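Local coordinates for protein citrate lyase, subunit 1 (Methanosaeta concilii, PDB 6HXI) that probably cleaves citrate, with ATP and coenzyme A, into acetyl-CoA and oxaloacetate as one subunit of ATP citrate lyase, at residues A16-E21 with K228-E233; L56-D61 with L72-A77; M276-G281 with G303-D308; Q364-A369 with K394-P399. One frame throughout, in Å; residues are numbered along the deposited sequence.

From the N terminus, helix 8-18 opens contact 1, which closes a loop of some 200 residues when the segment after strand 209-220 comes back to it. Nested inside that loop, contact 2 joins strand 56-60 to the edge strand 74-75 after a short excursion; both contacts belong to the ATP-grasp region and do not touch. The citrate-binding region follows in series. There contact 3 ties the turn after strand 273-275 to strand 301-306 beside the coenzyme A pocket, and contact 4 closes last, bringing helix 363-368 against the end of helix 382-396. Contacts 3 and 4 share a side of the chain's centre, and no contact crosses another.

Contact 1 (A16-E21 with K228-E233); sequences ARYLPE and KKRWSE
On helix 8-18 of the ATP-grasp region, Tyr18 receives the side chain of Arg230 from the loop after strand 209-220. Arg230 CG sits over one face of the ring, 3.7 Å from the Tyr18 centroid and 11° off its normal, a CH-pi contact. Extended from CG to NE, the arginine then runs on across that face, and its NE comes 3.7 Å from Tyr18 CD1, with guanidinium and ring planes only 17° apart. Arg17 CG lies against the opposite face. From there the Arg17 chain bends at chi2 and chi3 (94° at the latter), bringing its guanidinium beside the ring, one face turned to Tyr18 CE2. The other side of that guanidinium takes Glu233 OE1, 3.2 Å from Arg17 CZ; this salt bridge works by charge alone, since no N-H points at the oxygen. This surface contact joins helix 8-18 to the loop before helix 246-256. An alanine in place of Tyr18 would take away the shared ring, and is likely to leave Arg230 CG and Arg17 CG without the ring faces they lie on. Farther along, Glu21 OE1 forms a salt bridge with Arg230 NH2 at 3.6 Å, while Thr193 and Tyr22 accept hydrogen bonds from the Arg230 guanidinium.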
# COMPACT_ATOMS: atom_id res chain seq x y z
N ALA C 16 -18.97 -59.31 28.00
CA ALA C 16 -17.90 -60.19 27.52
C ALA C 16 -16.66 -59.40 27.14
O ALA C 16 -15.56 -59.79 27.50
CB ALA C 16 -18.38 -61.00 26.34
N ARG C 17 -16.84 -58.23 26.50
CA ARG C 17 -15.76 -57.36 26.07
C ARG C 17 -15.12 -56.54 27.18
O ARG C 17 -13.89 -56.56 27.30
CB ARG C 17 -16.23 -56.42 24.93
CG ARG C 17 -15.10 -55.87 24.06
CD ARG C 17 -15.48 -55.79 22.59
NE ARG C 17 -16.00 -54.48 22.21
CZ ARG C 17 -17.29 -54.17 22.15
NH1 ARG C 17 -18.22 -55.07 22.45
NH2 ARG C 17 -17.67 -52.95 21.79
N TYR C 18 -15.91 -55.81 27.97
CA TYR C 18 -15.36 -54.85 28.93
C TYR C 18 -15.30 -55.32 30.41
O TYR C 18 -14.46 -54.79 31.15
CB TYR C 18 -16.07 -53.48 28.77
CG TYR C 18 -15.89 -52.96 27.36
CD1 TYR C 18 -14.64 -52.51 26.93
CD2 TYR C 18 -16.91 -53.06 26.42
CE1 TYR C 18 -14.43 -52.12 25.61
CE2 TYR C 18 -16.70 -52.69 25.09
CZ TYR C 18 -15.46 -52.21 24.69
OH TYR C 18 -15.24 -51.83 23.39
N LEU C 19 -16.06 -56.34 30.83
CA LEU C 19 -15.94 -56.81 32.22
C LEU C 19 -14.54 -57.44 32.55
O LEU C 19 -14.04 -57.17 33.65
CB LEU C 19 -17.07 -57.72 32.68
CG LEU C 19 -17.20 -57.87 34.21
CD1 LEU C 19 -17.91 -56.67 34.84
CD2 LEU C 19 -17.92 -59.16 34.56
N PRO C 20 -13.85 -58.18 31.63
CA PRO C 20 -12.50 -58.71 31.97
C PRO C 20 -11.40 -57.66 32.21
O PRO C 20 -10.25 -58.04 32.43
CB PRO C 20 -12.16 -59.61 30.77
CG PRO C 20 -13.44 -59.87 30.09
CD PRO C 20 -14.26 -58.65 30.29
N GLU C 21 -11.74 -56.35 32.18
CA GLU C 21 -10.85 -55.21 32.41
C GLU C 21 -10.87 -54.77 33.88
O GLU C 21 -9.96 -54.09 34.33
CB GLU C 21 -11.25 -54.02 31.52
CG GLU C 21 -10.78 -54.15 30.08
CD GLU C 21 -11.19 -53.04 29.13
OE1 GLU C 21 -11.29 -51.87 29.57
OE2 GLU C 21 -11.37 -53.34 27.93
N LYS C 228 -18.30 -43.82 22.42
CA LYS C 228 -18.13 -44.13 20.99
C LYS C 228 -17.42 -45.44 20.72
O LYS C 228 -17.76 -46.10 19.74
CB LYS C 228 -17.47 -42.97 20.23
CG LYS C 228 -18.34 -41.72 20.13
CD LYS C 228 -17.63 -40.61 19.35
CE LYS C 228 -18.16 -39.24 19.71
NZ LYS C 228 -17.75 -38.21 18.71
N LYS C 229 -16.48 -45.84 21.59
CA LYS C 229 -15.75 -47.10 21.41
C LYS C 229 -16.46 -48.30 22.05
O LYS C 229 -16.51 -49.37 21.43
CB LYS C 229 -14.28 -46.99 21.86
CG LYS C 229 -14.06 -46.42 23.25
CD LYS C 229 -12.60 -46.61 23.70
CE LYS C 229 -12.43 -46.37 25.18
NZ LYS C 229 -11.16 -46.94 25.70
N ARG C 230 -17.04 -48.13 23.26
CA ARG C 230 -17.72 -49.24 23.93
C ARG C 230 -19.05 -49.60 23.27
O ARG C 230 -19.35 -50.78 23.14
CB ARG C 230 -17.86 -48.99 25.44
CG ARG C 230 -16.52 -49.01 26.17
CD ARG C 230 -16.67 -48.98 27.69
NE ARG C 230 -15.38 -49.18 28.37
CZ ARG C 230 -15.25 -49.53 29.65
NH1 ARG C 230 -16.33 -49.73 30.40
NH2 ARG C 230 -14.05 -49.69 30.18
N TRP C 231 -19.81 -48.61 22.78
CA TRP C 231 -21.11 -48.83 22.12
C TRP C 231 -21.00 -49.06 20.60
O TRP C 231 -22.04 -49.16 19.93
CB TRP C 231 -22.07 -47.64 22.37
CG TRP C 231 -22.46 -47.36 23.79
CD1 TRP C 231 -21.96 -47.93 24.93
CD2 TRP C 231 -23.44 -46.41 24.22
NE1 TRP C 231 -22.58 -47.39 26.04
CE2 TRP C 231 -23.49 -46.46 25.63
CE3 TRP C 231 -24.32 -45.54 23.55
CZ2 TRP C 231 -24.36 -45.65 26.38
CZ3 TRP C 231 -25.17 -44.74 24.29
CH2 TRP C 231 -25.17 -44.79 25.69
N SER C 232 -19.76 -49.13 20.06
CA SER C 232 -19.46 -49.27 18.62
C SER C 232 -20.28 -50.33 17.87
O SER C 232 -20.79 -50.05 16.78
CB SER C 232 -17.97 -49.52 18.41
OG SER C 232 -17.57 -50.74 19.02
N GLU C 233 -20.41 -51.53 18.47
CA GLU C 233 -21.10 -52.69 17.91
C GLU C 233 -22.61 -52.76 18.20
O GLU C 233 -23.23 -53.77 17.87
CB GLU C 233 -20.41 -53.99 18.38
CG GLU C 233 -19.25 -54.42 17.50
CD GLU C 233 -17.86 -54.14 18.05
OE1 GLU C 233 -17.48 -54.80 19.04
OE2 GLU C 233 -17.14 -53.31 17.46

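Contact 2 (L56-D61 with L72-A77); sequences LVVKPD and LVLLDA
Strands 56-60 and 74-75 run antiparallel, with Leu56 opposite Ala77 and Val58 opposite Leu74 as hydrogen-bonded pairs. Leu56 N donates to Ala77 O at 2.8 Å and 167°, and Leu74 N to Val58 O at 2.9 Å; the return bonds, from Ala77 N and Val58 N, are longer. Asp76, at positive phi (51°), shares Leu56 with Ala77 in a G1 beta bulge, where the chain turns a corner. Strand 74-75 is the edge of a four-stranded antiparallel sheet in the ATP-grasp region, and 106-110 flanks 56-60 on its other side. Val58 and Leu74 lie side by side on one face, with CG1 of Val58 3.8 Å from CD2 of Leu74; helix 79-89 packs on Leu56 and Val58. Val73 uses both branches: its CG1, anti to the backbone N (chi1 -179°), meets Val57 CG1 at 3.8 Å, and its CG2 lies 3.8 Å from Lys59 CB. A glycine at Val73 would remove both methyls and would probably open a gap beside Val57 CG1 and the base of Lys59. Beyond, the Lys59 chain leads away to salt bridges with Glu8 and Asp214. Pro60 CD closes the far end, 4.0 Å from Leu72 CB.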
# COMPACT_ATOMS: atom_id res chain seq x y z
N LEU C 56 -26.81 -75.65 22.66
CA LEU C 56 -27.35 -74.30 22.59
C LEU C 56 -28.60 -73.99 23.43
O LEU C 56 -29.22 -74.88 24.01
CB LEU C 56 -27.64 -73.95 21.11
CG LEU C 56 -26.55 -74.26 20.08
CD1 LEU C 56 -27.08 -74.08 18.70
CD2 LEU C 56 -25.32 -73.38 20.26
N VAL C 57 -28.90 -72.68 23.49
CA VAL C 57 -30.07 -72.00 24.05
C VAL C 57 -30.48 -70.95 23.00
O VAL C 57 -29.64 -70.16 22.55
CB VAL C 57 -29.83 -71.35 25.45
CG1 VAL C 57 -31.06 -70.60 25.95
CG2 VAL C 57 -29.41 -72.38 26.48
N VAL C 58 -31.74 -70.96 22.59
CA VAL C 58 -32.24 -69.97 21.64
C VAL C 58 -33.56 -69.40 22.19
O VAL C 58 -34.45 -70.16 22.59
CB VAL C 58 -32.27 -70.45 20.15
CG1 VAL C 58 -33.00 -71.77 19.96
CG2 VAL C 58 -32.79 -69.38 19.20
N LYS C 59 -33.61 -68.07 22.32
CA LYS C 59 -34.73 -67.33 22.90
C LYS C 59 -34.96 -65.97 22.19
O LYS C 59 -33.99 -65.39 21.70
CB LYS C 59 -34.50 -67.12 24.42
CG LYS C 59 -33.15 -66.49 24.79
CD LYS C 59 -32.86 -66.63 26.27
CE LYS C 59 -31.39 -66.51 26.56
NZ LYS C 59 -31.11 -66.32 28.01
N PRO C 60 -36.21 -65.44 22.14
CA PRO C 60 -36.42 -64.13 21.50
C PRO C 60 -35.81 -62.96 22.28
O PRO C 60 -35.94 -62.89 23.51
CB PRO C 60 -37.95 -64.02 21.38
CG PRO C 60 -38.48 -64.90 22.44
CD PRO C 60 -37.48 -65.99 22.68
N ASP C 61 -35.10 -62.06 21.56
CA ASP C 61 -34.42 -60.90 22.11
C ASP C 61 -35.10 -59.61 21.64
O ASP C 61 -34.51 -58.82 20.90
CB ASP C 61 -32.92 -60.94 21.74
CG ASP C 61 -32.01 -60.13 22.66
OD1 ASP C 61 -32.53 -59.47 23.59
OD2 ASP C 61 -30.78 -60.15 22.43
N LEU C 72 -41.07 -69.79 25.69
CA LEU C 72 -40.39 -69.45 24.44
C LEU C 72 -38.89 -69.78 24.41
O LEU C 72 -38.32 -69.88 23.33
CB LEU C 72 -40.63 -67.97 24.09
CG LEU C 72 -41.97 -67.68 23.43
CD1 LEU C 72 -42.49 -66.33 23.85
CD2 LEU C 72 -41.87 -67.75 21.92
N VAL C 73 -38.25 -69.97 25.59
CA VAL C 73 -36.82 -70.30 25.68
C VAL C 73 -36.60 -71.77 25.32
O VAL C 73 -37.21 -72.65 25.94
CB VAL C 73 -36.20 -69.94 27.06
CG1 VAL C 73 -34.71 -70.26 27.10
CG2 VAL C 73 -36.44 -68.47 27.41
N LEU C 74 -35.73 -72.04 24.32
CA LEU C 74 -35.38 -73.41 23.92
C LEU C 74 -34.06 -73.75 24.61
O LEU C 74 -33.04 -73.12 24.32
CB LEU C 74 -35.27 -73.53 22.39
CG LEU C 74 -35.40 -74.95 21.83
CD1 LEU C 74 -36.84 -75.29 21.51
CD2 LEU C 74 -34.55 -75.13 20.59
N LEU C 75 -34.08 -74.71 25.55
CA LEU C 75 -32.92 -75.12 26.33
C LEU C 75 -32.32 -76.45 25.90
O LEU C 75 -33.05 -77.39 25.59
CB LEU C 75 -33.26 -75.17 27.83
CG LEU C 75 -33.54 -73.85 28.51
CD1 LEU C 75 -35.01 -73.70 28.83
CD2 LEU C 75 -32.71 -73.71 29.76
N ASP C 76 -30.97 -76.53 25.91
CA ASP C 76 -30.14 -77.71 25.57
C ASP C 76 -30.51 -78.32 24.21
O ASP C 76 -31.25 -79.31 24.15
CB ASP C 76 -30.16 -78.74 26.72
CG ASP C 76 -29.07 -79.80 26.70
OD1 ASP C 76 -28.17 -79.72 25.82
OD2 ASP C 76 -29.09 -80.69 27.58
N ALA C 77 -30.02 -77.71 23.12
CA ALA C 77 -30.30 -78.16 21.75
C ALA C 77 -29.08 -78.16 20.81
O ALA C 77 -28.04 -77.58 21.13
CB ALA C 77 -31.45 -77.36 21.16

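Contact 3 (M276-G281 with G303-D308); sequences MVAGGG and GEYSGD. With COA (coenzyme A), chain G.
Tyr305 presses its ring against the backbone and methyl of Ala278. At CB the chain turns so that CG stands between the backbone N and the carbonyl carbon (chi1 76°), which sends the ring across the 276-278 segment. Tyr305 CD1 comes first to Val277 O, at 3.6 Å. The next atom, CE1, nears Ala278 N and lies 4.0 Å from Met276 CG, while Met276 O sits at the ring edge, in plane. At the far end Tyr305 CZ is 3.5 Å from Ala278 CB, a methyl placed over the face but offset toward the rim in a CH-pi contact; OH still touches that methyl at the tip. Behind the ring the backbones form a single bridge: Gly279 N donates to Tyr305 O at 2.8 Å, from 39° out of the carbonyl plane, and Tyr305 N reaches Val277 O in a weak bond. A water accepts from Val277 N, 2.8 Å away, and donates weakly to Gly303 O. On the residues flanking Tyr305, Ser306 OG donates to Glu304 OE2 (2.7 Å); farther on, Gly307 CA approaches O5P of coenzyme A at 3.4 Å, leaving no room for a side chain, and Gly307 N also binds citrate. Gly279 occupies the N-cap position of helix 280-292, strand 261-266 pairs with 301-306, and helix 311-325 packs on Met276.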
# COMPACT_ATOMS: atom_id res chain seq x y z
N MET C 276 -47.51 -30.29 16.30
CA MET C 276 -46.17 -29.74 16.19
C MET C 276 -46.06 -28.71 17.29
O MET C 276 -46.23 -27.51 17.06
CB MET C 276 -45.87 -29.20 14.79
CG MET C 276 -44.42 -28.79 14.66
SD MET C 276 -43.89 -28.59 12.96
CE MET C 276 -45.20 -27.52 12.31
N VAL C 277 -45.86 -29.21 18.50
CA VAL C 277 -45.80 -28.42 19.72
C VAL C 277 -44.36 -28.14 20.15
O VAL C 277 -43.51 -29.03 20.12
CB VAL C 277 -46.66 -29.04 20.86
CG1 VAL C 277 -46.65 -28.17 22.11
CG2 VAL C 277 -48.10 -29.28 20.40
N ALA C 278 -44.11 -26.89 20.53
CA ALA C 278 -42.83 -26.46 21.02
C ALA C 278 -42.72 -26.73 22.53
O ALA C 278 -43.60 -26.35 23.30
CB ALA C 278 -42.65 -24.99 20.73
N GLY C 279 -41.66 -27.42 22.93
CA GLY C 279 -41.38 -27.69 24.33
C GLY C 279 -41.80 -29.04 24.86
O GLY C 279 -42.85 -29.56 24.48
N GLY C 280 -40.97 -29.60 25.73
CA GLY C 280 -41.25 -30.87 26.39
C GLY C 280 -42.47 -30.79 27.29
O GLY C 280 -43.34 -31.66 27.22
N GLY C 281 -42.54 -29.74 28.12
CA GLY C 281 -43.65 -29.50 29.04
C GLY C 281 -44.99 -29.32 28.36
O GLY C 281 -45.94 -30.04 28.67
N GLY C 303 -44.86 -35.35 19.28
CA GLY C 303 -43.70 -34.61 18.81
C GLY C 303 -43.36 -33.44 19.72
O GLY C 303 -44.20 -33.00 20.53
N GLU C 304 -42.15 -32.91 19.54
CA GLU C 304 -41.59 -31.84 20.36
C GLU C 304 -40.37 -31.24 19.66
O GLU C 304 -39.53 -31.97 19.13
CB GLU C 304 -41.17 -32.46 21.71
CG GLU C 304 -40.75 -31.50 22.79
CD GLU C 304 -39.26 -31.29 22.89
OE1 GLU C 304 -38.54 -32.19 23.39
OE2 GLU C 304 -38.80 -30.21 22.47
N TYR C 305 -40.28 -29.92 19.66
CA TYR C 305 -39.14 -29.13 19.19
C TYR C 305 -38.96 -27.99 20.20
O TYR C 305 -39.94 -27.41 20.66
CB TYR C 305 -39.29 -28.62 17.74
CG TYR C 305 -40.23 -27.45 17.58
CD1 TYR C 305 -41.60 -27.65 17.43
CD2 TYR C 305 -39.76 -26.14 17.56
CE1 TYR C 305 -42.48 -26.57 17.29
CE2 TYR C 305 -40.62 -25.06 17.44
CZ TYR C 305 -41.98 -25.28 17.29
OH TYR C 305 -42.83 -24.21 17.17
N SER C 306 -37.73 -27.73 20.62
CA SER C 306 -37.40 -26.68 21.58
C SER C 306 -35.92 -26.40 21.51
O SER C 306 -35.26 -26.89 20.61
CB SER C 306 -37.80 -27.11 23.00
OG SER C 306 -37.12 -28.32 23.31
N GLY C 307 -35.40 -25.62 22.44
CA GLY C 307 -33.98 -25.30 22.49
C GLY C 307 -33.50 -24.45 21.33
O GLY C 307 -32.36 -24.61 20.87
N ASP C 308 -34.37 -23.56 20.85
CA ASP C 308 -34.15 -22.62 19.74
C ASP C 308 -33.57 -23.28 18.46
O ASP C 308 -32.44 -22.96 18.08
CB ASP C 308 -33.31 -21.41 20.17
CG ASP C 308 -33.31 -20.22 19.20
OD1 ASP C 308 -34.31 -20.06 18.43
OD2 ASP C 308 -32.33 -19.44 19.21
N1A COA G . -13.80 -25.55 15.34
C2A COA G . -13.99 -26.53 16.23
N3A COA G . -14.97 -26.66 17.14
C4A COA G . -15.80 -25.60 17.11
C5A COA G . -15.73 -24.52 16.25
C6A COA G . -14.69 -24.53 15.30
N6A COA G . -14.55 -23.60 14.35
N7A COA G . -16.69 -23.57 16.58
C8A COA G . -17.32 -24.10 17.60
N9A COA G . -16.83 -25.32 17.98
C1B COA G . -17.28 -26.15 19.10
C2B COA G . -17.25 -25.48 20.47
O2B COA G . -15.94 -25.51 21.03
C3B COA G . -18.24 -26.37 21.23
O3B COA G . -17.63 -27.61 21.66
P3B COA G . -18.13 -28.45 22.92
O7A COA G . -19.59 -28.69 22.73
O8A COA G . -17.31 -29.69 22.92
O9A COA G . -17.77 -27.60 24.15
C4B COA G . -19.24 -26.82 20.15
O4B COA G . -18.62 -26.54 18.88
C5B COA G . -20.60 -26.17 20.23
O5B COA G . -20.40 -24.76 20.45
P1A COA G . -21.32 -23.92 21.50
O1A COA G . -21.25 -22.44 21.33
O2A COA G . -21.11 -24.37 22.94
O3A COA G . -22.71 -24.49 20.96
P2A COA G . -24.28 -24.23 21.08
O4A COA G . -24.70 -23.27 20.03
O5A COA G . -24.92 -25.58 20.86
O6A COA G . -24.57 -23.66 22.57
CBP COA G . -26.22 -24.21 24.28
CCP COA G . -24.84 -24.52 23.68
CDP COA G . -26.45 -25.14 25.48
CEP COA G . -26.31 -22.74 24.74
CAP COA G . -27.30 -24.47 23.19
OAP COA G . -27.08 -25.70 22.53
C9P COA G . -28.75 -24.38 23.63
O9P COA G . -29.30 -23.28 23.74
N8P COA G . -29.38 -25.54 23.88
C7P COA G . -30.74 -25.61 24.40
C6P COA G . -30.77 -26.22 25.78
C5P COA G . -32.18 -26.39 26.30
O5P COA G . -33.12 -26.58 25.52
N4P COA G . -32.34 -26.30 27.62
C3P COA G . -33.65 -26.34 28.26
C2P COA G . -34.36 -25.00 28.23
S1P COA G . -35.84 -25.21 29.25
O HOH W 1 -45.86 -32.02 18.61

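Contact 4 (Q364-A369 with K394-P399); sequences QKLQEA and KRLGVP
Gln364 NE2 donates to Glu368 OE2 at 2.8 Å, nearly straight at 166°, on the syn side of the carboxylate and close to the plane of its own amide. This bond spans one turn of helix 363-368, whose Leu366 and Gln367 meet the segment 394-399. The contact across is mainly apolar. Val398 CG1, anti to the carbonyl carbon (chi1 -71°), noses against the helix: it lies 3.8 Å from the backbone carbon C of Leu366, 4.0 Å from Leu366 CB and 3.8 Å from Gln367 CG, the glutamine chain passing at about a right angle. Leu366 leans on a second partner with its other end, CD1 to Leu396 CD2 at 3.8 Å, so Leu366 touches the end of helix 382-396 with its tip and Val398, past the turn, with its base. Gly397 makes that turn, leaving the helix at positive phi (91°), where a side chain would be jammed against the carbonyl oxygen of Leu396. Gly397 thus swings the chain toward strand 400-403, completing a beta-alpha-beta crossover from strand 371-376. Leu359 of helix 348-361 packs on both Leu366 and Leu396, and strand 371-376 supplies Ile371 to Leu366 and Ile373 to Val398.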
# COMPACT_ATOMS: atom_id res chain seq x y z
N GLN C 364 -50.45 -28.23 -2.43
CA GLN C 364 -51.36 -29.09 -3.20
C GLN C 364 -51.86 -30.27 -2.34
O GLN C 364 -53.07 -30.51 -2.28
CB GLN C 364 -50.68 -29.59 -4.49
CG GLN C 364 -51.68 -29.94 -5.60
CD GLN C 364 -51.09 -30.83 -6.66
OE1 GLN C 364 -50.07 -30.51 -7.29
NE2 GLN C 364 -51.74 -31.96 -6.90
N LYS C 365 -50.92 -30.97 -1.67
CA LYS C 365 -51.18 -32.10 -0.78
C LYS C 365 -52.01 -31.70 0.46
O LYS C 365 -52.76 -32.54 0.97
CB LYS C 365 -49.87 -32.80 -0.38
CG LYS C 365 -49.57 -34.02 -1.21
CD LYS C 365 -48.11 -34.44 -1.14
CE LYS C 365 -47.83 -35.61 -2.06
NZ LYS C 365 -46.38 -35.92 -2.19
N LEU C 366 -51.90 -30.43 0.92
CA LEU C 366 -52.65 -29.89 2.06
C LEU C 366 -54.13 -29.70 1.72
O LEU C 366 -54.98 -30.06 2.54
CB LEU C 366 -52.07 -28.55 2.54
CG LEU C 366 -50.84 -28.58 3.44
CD1 LEU C 366 -50.15 -27.25 3.45
CD2 LEU C 366 -51.19 -28.97 4.85
N GLN C 367 -54.44 -29.12 0.53
CA GLN C 367 -55.81 -28.88 0.05
C GLN C 367 -56.52 -30.20 -0.22
O GLN C 367 -57.66 -30.39 0.23
CB GLN C 367 -55.80 -28.00 -1.22
CG GLN C 367 -55.31 -26.57 -0.99
CD GLN C 367 -55.00 -25.80 -2.27
OE1 GLN C 367 -55.34 -24.61 -2.39
NE2 GLN C 367 -54.32 -26.41 -3.22
N GLU C 368 -55.84 -31.12 -0.93
CA GLU C 368 -56.32 -32.45 -1.30
C GLU C 368 -56.63 -33.35 -0.10
O GLU C 368 -57.53 -34.19 -0.21
CB GLU C 368 -55.33 -33.14 -2.26
CG GLU C 368 -55.39 -32.60 -3.68
CD GLU C 368 -54.25 -32.97 -4.62
OE1 GLU C 368 -53.36 -33.75 -4.22
OE2 GLU C 368 -54.25 -32.45 -5.76
N ALA C 369 -55.92 -33.18 1.04
CA ALA C 369 -56.15 -33.98 2.24
C ALA C 369 -57.11 -33.35 3.27
O ALA C 369 -57.35 -33.95 4.33
CB ALA C 369 -54.82 -34.34 2.89
N LYS C 394 -53.98 -16.72 4.02
CA LYS C 394 -54.74 -15.92 3.05
C LYS C 394 -54.38 -16.27 1.58
O LYS C 394 -55.07 -15.82 0.66
CB LYS C 394 -54.55 -14.41 3.32
CG LYS C 394 -55.17 -13.92 4.62
CD LYS C 394 -54.85 -12.45 4.89
CE LYS C 394 -54.52 -12.17 6.35
NZ LYS C 394 -55.71 -12.24 7.24
N ARG C 395 -53.31 -17.08 1.35
CA ARG C 395 -52.90 -17.42 -0.01
C ARG C 395 -52.80 -18.94 -0.30
O ARG C 395 -52.88 -19.34 -1.46
CB ARG C 395 -51.57 -16.71 -0.37
CG ARG C 395 -50.34 -17.20 0.38
CD ARG C 395 -49.09 -16.48 -0.07
NE ARG C 395 -47.88 -17.17 0.37
CZ ARG C 395 -47.24 -16.92 1.51
NH1 ARG C 395 -46.15 -17.61 1.83
NH2 ARG C 395 -47.68 -15.98 2.34
N LEU C 396 -52.63 -19.78 0.74
CA LEU C 396 -52.46 -21.23 0.65
C LEU C 396 -53.72 -21.99 0.21
O LEU C 396 -53.59 -22.99 -0.50
CB LEU C 396 -51.93 -21.80 1.99
CG LEU C 396 -50.98 -23.01 1.92
CD1 LEU C 396 -49.68 -22.68 1.19
CD2 LEU C 396 -50.61 -23.47 3.30
N GLY C 397 -54.89 -21.53 0.64
CA GLY C 397 -56.16 -22.17 0.29
C GLY C 397 -56.61 -23.20 1.30
O GLY C 397 -57.48 -24.03 1.00
N VAL C 398 -56.02 -23.18 2.50
CA VAL C 398 -56.34 -24.07 3.63
C VAL C 398 -56.62 -23.20 4.87
O VAL C 398 -55.98 -22.16 5.04
CB VAL C 398 -55.28 -25.19 3.90
CG1 VAL C 398 -55.28 -26.25 2.81
CG2 VAL C 398 -53.88 -24.62 4.11
N PRO C 399 -57.59 -23.59 5.74
CA PRO C 399 -57.87 -22.76 6.93
C PRO C 399 -56.74 -22.74 7.97
O PRO C 399 -56.31 -23.79 8.45
CB PRO C 399 -59.18 -23.37 7.50
CG PRO C 399 -59.70 -24.30 6.43
CD PRO C 399 -58.48 -24.77 5.70